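Long-range contacts in cystalysin (PDB 1C7N), which belongs to the aminotransferase class I and II family of pyridoxal-5'-phosphate enzymes and carries a bound pyridoxal-5'-phosphate in its large mixed-sheet domain: residues A[96-101]-A[246-251]; A[102-107]-A[259-264]. One frame throughout, in Å; residues are numbered along the deposited sequence.

Contact 1 of 2, residues A[96-101]-A[246-251]; sequences AGVVPA and GMSNII. With PLP (pyridoxal-5'-phosphate), chain I.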
loop_
_atom_site.group_PDB
_atom_site.type_symbol
_atom_site.label_atom_id
_atom_site.label_comp_id
_atom_site.label_asym_id
_atom_site.label_seq_id
_atom_site.Cartn_x
_atom_site.Cartn_y
_atom_site.Cartn_z
ATOM N N ALA A 96 4.104 1.758 -2.276
ATOM C CA ALA A 96 2.934 2.547 -1.932
ATOM C C ALA A 96 3.418 3.764 -1.157
ATOM O O ALA A 96 3.278 3.831 0.061
ATOM C CB ALA A 96 1.970 1.725 -1.079
ATOM N N GLY A 97 4.011 4.716 -1.865
ATOM C CA GLY A 97 4.501 5.910 -1.207
ATOM C C GLY A 97 6.011 5.984 -1.141
ATOM O O GLY A 97 6.703 4.969 -1.090
ATOM N N VAL A 98 6.523 7.207 -1.135
ATOM C CA VAL A 98 7.954 7.441 -1.077
ATOM C C VAL A 98 8.545 7.165 0.301
ATOM O O VAL A 98 9.633 6.605 0.403
ATOM C CB VAL A 98 8.278 8.890 -1.498
ATOM C CG1 VAL A 98 9.763 9.181 -1.304
ATOM C CG2 VAL A 98 7.886 9.092 -2.951
ATOM N N VAL A 99 7.846 7.552 1.365
ATOM C CA VAL A 99 8.373 7.318 2.703
ATOM C C VAL A 99 8.657 5.836 2.929
ATOM O O VAL A 99 9.734 5.475 3.399
ATOM C CB VAL A 99 7.423 7.852 3.795
ATOM C CG1 VAL A 99 7.962 7.497 5.179
ATOM C CG2 VAL A 99 7.286 9.371 3.655
ATOM N N PRO A 100 7.698 4.953 2.600
ATOM C CA PRO A 100 7.971 3.525 2.807
ATOM C C PRO A 100 9.188 3.084 1.986
ATOM O O PRO A 100 9.954 2.211 2.406
ATOM C CB PRO A 100 6.681 2.855 2.340
ATOM C CG PRO A 100 5.637 3.867 2.710
ATOM C CD PRO A 100 6.281 5.174 2.267
ATOM N N ALA A 101 9.364 3.691 0.814
ATOM C CA ALA A 101 10.494 3.347 -0.041
ATOM C C ALA A 101 11.791 3.791 0.628
ATOM O O ALA A 101 12.807 3.093 0.552
ATOM C CB ALA A 101 10.349 4.007 -1.399
ATOM N N GLY A 246 -1.751 6.197 -3.355
ATOM C CA GLY A 246 -0.598 5.366 -3.051
ATOM C C GLY A 246 0.109 4.610 -4.163
ATOM O O GLY A 246 -0.082 3.403 -4.308
ATOM N N MET A 247 0.926 5.310 -4.944
ATOM C CA MET A 247 1.683 4.674 -6.020
ATOM C C MET A 247 2.936 5.483 -6.320
ATOM O O MET A 247 2.856 6.656 -6.680
ATOM C CB MET A 247 0.833 4.530 -7.282
ATOM C CG MET A 247 1.540 3.798 -8.425
ATOM S SD MET A 247 2.315 2.221 -7.948
ATOM C CE MET A 247 0.878 1.217 -7.555
ATOM N N SER A 248 4.094 4.851 -6.160
ATOM C CA SER A 248 5.367 5.519 -6.393
ATOM C C SER A 248 6.205 4.793 -7.442
ATOM O O SER A 248 6.081 3.579 -7.628
ATOM C CB SER A 248 6.160 5.592 -5.087
ATOM O OG SER A 248 5.379 6.136 -4.039
ATOM N N ASN A 249 7.059 5.547 -8.124
ATOM C CA ASN A 249 7.937 4.983 -9.135
ATOM C C ASN A 249 9.384 5.186 -8.708
ATOM O O ASN A 249 9.983 6.236 -8.969
ATOM C CB ASN A 249 7.687 5.645 -10.486
ATOM C CG ASN A 249 6.339 5.289 -11.054
ATOM O OD1 ASN A 249 6.031 4.108 -11.256
ATOM N ND2 ASN A 249 5.519 6.302 -11.312
ATOM N N ILE A 250 9.930 4.180 -8.031
ATOM C CA ILE A 250 11.301 4.236 -7.549
ATOM C C ILE A 250 12.187 3.739 -8.680
ATOM O O ILE A 250 12.040 2.600 -9.138
ATOM C CB ILE A 250 11.485 3.343 -6.303
ATOM C CG1 ILE A 250 10.282 3.499 -5.372
ATOM C CG2 ILE A 250 12.746 3.757 -5.549
ATOM C CD1 ILE A 250 10.079 4.932 -4.853
ATOM N N ILE A 251 13.096 4.594 -9.138
ATOM C CA ILE A 251 13.975 4.240 -10.249
ATOM C C ILE A 251 15.354 3.789 -9.789
ATOM O O ILE A 251 16.076 4.532 -9.114
ATOM C CB ILE A 251 14.137 5.433 -11.217
ATOM C CG1 ILE A 251 12.763 6.017 -11.555
ATOM C CG2 ILE A 251 14.834 4.983 -12.496
ATOM C CD1 ILE A 251 11.783 5.005 -12.136
HETATM N N1 PLP I . 9.233 13.176 0.207
HETATM C C2 PLP I . 9.083 14.562 0.411
HETATM C C2A PLP I . 10.375 15.358 0.390
HETATM C C3 PLP I . 7.708 15.056 0.515
HETATM O O3 PLP I . 7.638 16.353 0.819
HETATM C C4 PLP I . 6.627 14.156 0.359
HETATM C C4A PLP I . 5.241 14.623 0.358
HETATM C C5 PLP I . 6.932 12.712 0.110
HETATM C C6 PLP I . 8.220 12.261 0.067
HETATM C C5A PLP I . 5.772 11.869 -0.413
HETATM O O4P PLP I . 5.350 10.718 0.205
HETATM P P PLP I . 4.175 9.959 -0.625
HETATM O O1P PLP I . 3.669 9.014 0.368
HETATM O O2P PLP I . 4.814 9.260 -1.811
HETATM O O3P PLP I . 3.148 10.913 -1.058
#

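Contact 2 of 2, residues A[102-107]-A[259-264]; sequences VFNAVR and ERFTKS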
loop_
_atom_site.group_PDB
_atom_site.type_symbol
_atom_site.label_atom_id
_atom_site.label_comp_id
_atom_site.label_asym_id
_atom_site.label_seq_id
_atom_site.Cartn_x
_atom_site.Cartn_y
_atom_site.Cartn_z
ATOM N N VAL A 102 11.758 4.947 1.287
ATOM C CA VAL A 102 12.942 5.446 1.976
ATOM C C VAL A 102 13.263 4.534 3.162
ATOM O O VAL A 102 14.417 4.148 3.364
ATOM C CB VAL A 102 12.741 6.896 2.469
ATOM C CG1 VAL A 102 13.917 7.321 3.340
ATOM C CG2 VAL A 102 12.607 7.833 1.272
ATOM N N PHE A 103 12.242 4.184 3.942
ATOM C CA PHE A 103 12.439 3.293 5.081
ATOM C C PHE A 103 13.071 1.999 4.592
ATOM O O PHE A 103 13.963 1.449 5.243
ATOM C CB PHE A 103 11.107 2.968 5.764
ATOM C CG PHE A 103 10.787 3.860 6.926
ATOM C CD1 PHE A 103 10.390 5.175 6.725
ATOM C CD2 PHE A 103 10.889 3.381 8.230
ATOM C CE1 PHE A 103 10.096 6.005 7.803
ATOM C CE2 PHE A 103 10.598 4.201 9.318
ATOM C CZ PHE A 103 10.199 5.515 9.103
ATOM N N ASN A 104 12.597 1.518 3.446
ATOM C CA ASN A 104 13.105 0.289 2.856
ATOM C C ASN A 104 14.565 0.444 2.438
ATOM O O ASN A 104 15.357 -0.489 2.567
ATOM C CB ASN A 104 12.262 -0.102 1.642
ATOM C CG ASN A 104 12.592 -1.487 1.131
ATOM O OD1 ASN A 104 12.508 -2.466 1.876
ATOM N ND2 ASN A 104 12.975 -1.582 -0.137
ATOM N N ALA A 105 14.920 1.622 1.935
ATOM C CA ALA A 105 16.294 1.872 1.513
ATOM C C ALA A 105 17.236 1.745 2.709
ATOM O O ALA A 105 18.271 1.086 2.628
ATOM C CB ALA A 105 16.412 3.257 0.896
ATOM N N VAL A 106 16.869 2.374 3.820
ATOM C CA VAL A 106 17.686 2.323 5.028
ATOM C C VAL A 106 17.769 0.885 5.534
ATOM O O VAL A 106 18.842 0.382 5.865
ATOM C CB VAL A 106 17.086 3.209 6.136
ATOM C CG1 VAL A 106 17.891 3.058 7.422
ATOM C CG2 VAL A 106 17.074 4.662 5.682
ATOM N N ARG A 107 16.621 0.227 5.574
ATOM C CA ARG A 107 16.533 -1.147 6.040
ATOM C C ARG A 107 17.476 -2.088 5.293
ATOM O O ARG A 107 18.214 -2.859 5.905
ATOM C CB ARG A 107 15.088 -1.635 5.892
ATOM C CG ARG A 107 14.842 -3.074 6.321
ATOM C CD ARG A 107 13.347 -3.392 6.330
ATOM N NE ARG A 107 12.597 -2.407 7.108
ATOM C CZ ARG A 107 11.842 -1.445 6.582
ATOM N NH1 ARG A 107 11.721 -1.330 5.263
ATOM N NH2 ARG A 107 11.218 -0.585 7.375
ATOM N N GLU A 259 17.424 -5.328 -7.298
ATOM C CA GLU A 259 16.958 -6.604 -6.775
ATOM C C GLU A 259 17.016 -6.689 -5.254
ATOM O O GLU A 259 16.244 -7.428 -4.646
ATOM C CB GLU A 259 17.747 -7.751 -7.426
ATOM C CG GLU A 259 17.317 -8.015 -8.870
ATOM C CD GLU A 259 18.270 -8.918 -9.636
ATOM O OE1 GLU A 259 18.673 -9.972 -9.098
ATOM O OE2 GLU A 259 18.605 -8.575 -10.788
ATOM N N ARG A 260 17.917 -5.931 -4.634
ATOM C CA ARG A 260 18.020 -5.932 -3.176
ATOM C C ARG A 260 16.892 -5.089 -2.582
ATOM O O ARG A 260 16.326 -5.423 -1.538
ATOM C CB ARG A 260 19.368 -5.366 -2.709
ATOM C CG ARG A 260 20.559 -6.301 -2.906
ATOM C CD ARG A 260 21.406 -6.379 -1.639
ATOM N NE ARG A 260 22.069 -5.124 -1.302
ATOM C CZ ARG A 260 22.536 -4.832 -0.092
ATOM N NH1 ARG A 260 22.409 -5.704 0.897
ATOM N NH2 ARG A 260 23.136 -3.675 0.137
ATOM N N PHE A 261 16.584 -3.983 -3.251
ATOM C CA PHE A 261 15.518 -3.085 -2.815
ATOM C C PHE A 261 14.189 -3.831 -2.916
ATOM O O PHE A 261 13.336 -3.741 -2.033
ATOM C CB PHE A 261 15.482 -1.851 -3.721
ATOM C CG PHE A 261 14.429 -0.850 -3.347
ATOM C CD1 PHE A 261 14.684 0.126 -2.388
ATOM C CD2 PHE A 261 13.178 -0.883 -3.955
ATOM C CE1 PHE A 261 13.705 1.057 -2.044
ATOM C CE2 PHE A 261 12.193 0.042 -3.616
ATOM C CZ PHE A 261 12.457 1.016 -2.659
ATOM N N THR A 262 14.030 -4.575 -4.005
ATOM C CA THR A 262 12.817 -5.342 -4.254
ATOM C C THR A 262 12.613 -6.476 -3.251
ATOM O O THR A 262 11.495 -6.706 -2.781
ATOM C CB THR A 262 12.846 -5.927 -5.669
ATOM O OG1 THR A 262 12.916 -4.855 -6.616
ATOM C CG2 THR A 262 11.606 -6.760 -5.932
ATOM N N LYS A 263 13.687 -7.194 -2.934
ATOM C CA LYS A 263 13.603 -8.294 -1.976
ATOM C C LYS A 263 13.161 -7.725 -0.634
ATOM O O LYS A 263 12.249 -8.251 0.007
ATOM C CB LYS A 263 14.968 -8.976 -1.807
ATOM C CG LYS A 263 16.058 -8.040 -1.296
ATOM C CD LYS A 263 17.382 -8.734 -0.990
ATOM C CE LYS A 263 17.355 -9.426 0.367
ATOM N NZ LYS A 263 18.716 -9.889 0.782
ATOM N N SER A 264 13.811 -6.644 -0.214
ATOM C CA SER A 264 13.486 -6.014 1.056
ATOM C C SER A 264 12.038 -5.539 1.081
ATOM O O SER A 264 11.328 -5.745 2.063
ATOM C CB SER A 264 14.418 -4.835 1.321
ATOM O OG SER A 264 14.132 -4.265 2.584
#

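Contact 1 of 2, residues A[96-101]-A[246-251]
Gly246 meets Ala96 through backbone, its O lying 3.9 Å from Ala96 CA, just ahead of Ser248 in the chain. Two residues on, Ser248 is directed at the turn that leads from strand 92-95 into helix 98-109. Its OG sits anti to the carbonyl carbon (chi1 -51°), which brings the hydroxyl to 2.9 Å from Gly97 N. A weak hydrogen bond joins the same OG to Thr95 O, and the backbones of Ser248 and Thr95 are paired in the sheet. Ile250 next reaches the helix itself: the end of its chain, CD1, lies 3.6 Å from Ala101 CB, an apolar touch beside Phe233 and Thr95.

The same turn also holds the phosphate of pyridoxal-5'-phosphate. Val98 N gives a hydrogen bond to O2P, 2.8 Å long with an N-H...O angle of 161°, while Val98 CG2, beside its own backbone N, comes within 3.3 Å of O2P. Gly97, without a side chain, has a phi of 109° and brings its CA to 3.4 Å from O2P. This is the phosphate-binding helix start of the fold. Ser248 OG, 3.9 Å from O2P, lines the same pocket, which is consistent with an indirect, second-shell part in placing the backbone of Gly97 and Val98; the negative charge of the phosphate would be expected to be stabilised by the N-terminal end of the helix.

Contact 2 of 2, residues A[102-107]-A[259-264]
The crossing of helix 98-109 over helix 255-267, on the flank of the large mixed sheet, is pinned by one amide, that of Asn104. The two short helical segments approach to 9.4 Å between axes, at 109° between their directions, so only a few residues meet. Asn104 has CG anti to the backbone N, which extends the amide toward Phe261 and Ser264.

ND2 donates to the main-chain Phe261 O over 2.9 Å with an N-H...O angle of 152°. The acceptor lies close to the amide plane, whereas the donor is tilted modestly from the carbonyl plane. At the other branch, Ser264 OG donates to OD1 at 2.5 Å, coming from above the carbonyl plane of the amide. Bonds at both ends fix which way round the amide sits and limit its rotation.

In this family's large domain, helices pack against the central sheet, and Phe261 lies between helix 98-109 and strand 92-95, touching Ala101 on the helix and Ile93 and Thr95 on the strand. Its ring takes Asn104 ND2 over the centre of one face, 3.2 Å above the plane, with amide and ring planes 79° apart. Ala105 adds a looser approach, its N 4.2 Å from Phe261 CE1. Arg107 runs past Ser264, bringing CD to 3.9 Å from Ser264 OG before the chain bends at chi3. Around the crossing, Arg260 forms a salt bridge with Glu108, and Phe103 and Arg107 pack on Ala267 of the second subunit.

How the contacts relate
From the N terminus, strand 92-95 leads through 96-101 directly into 102-107, so the first halves of both contacts are consecutive parts of helix 98-109 and its entry turn. The chain then builds most of the mixed sheet before returning. Contact 1 closes a loop of 144 intervening residues at strand 248-251; contact 2 closes one of 151 at helix 255-267. Their segments alternate, so the loops cross. Their centres are 11 Å apart, and they meet where Phe261 CE1 lies 3.4 Å from Ala101 O. Together they tie one helix to an antiparallel strand near the sheet edge and to the helix that follows it.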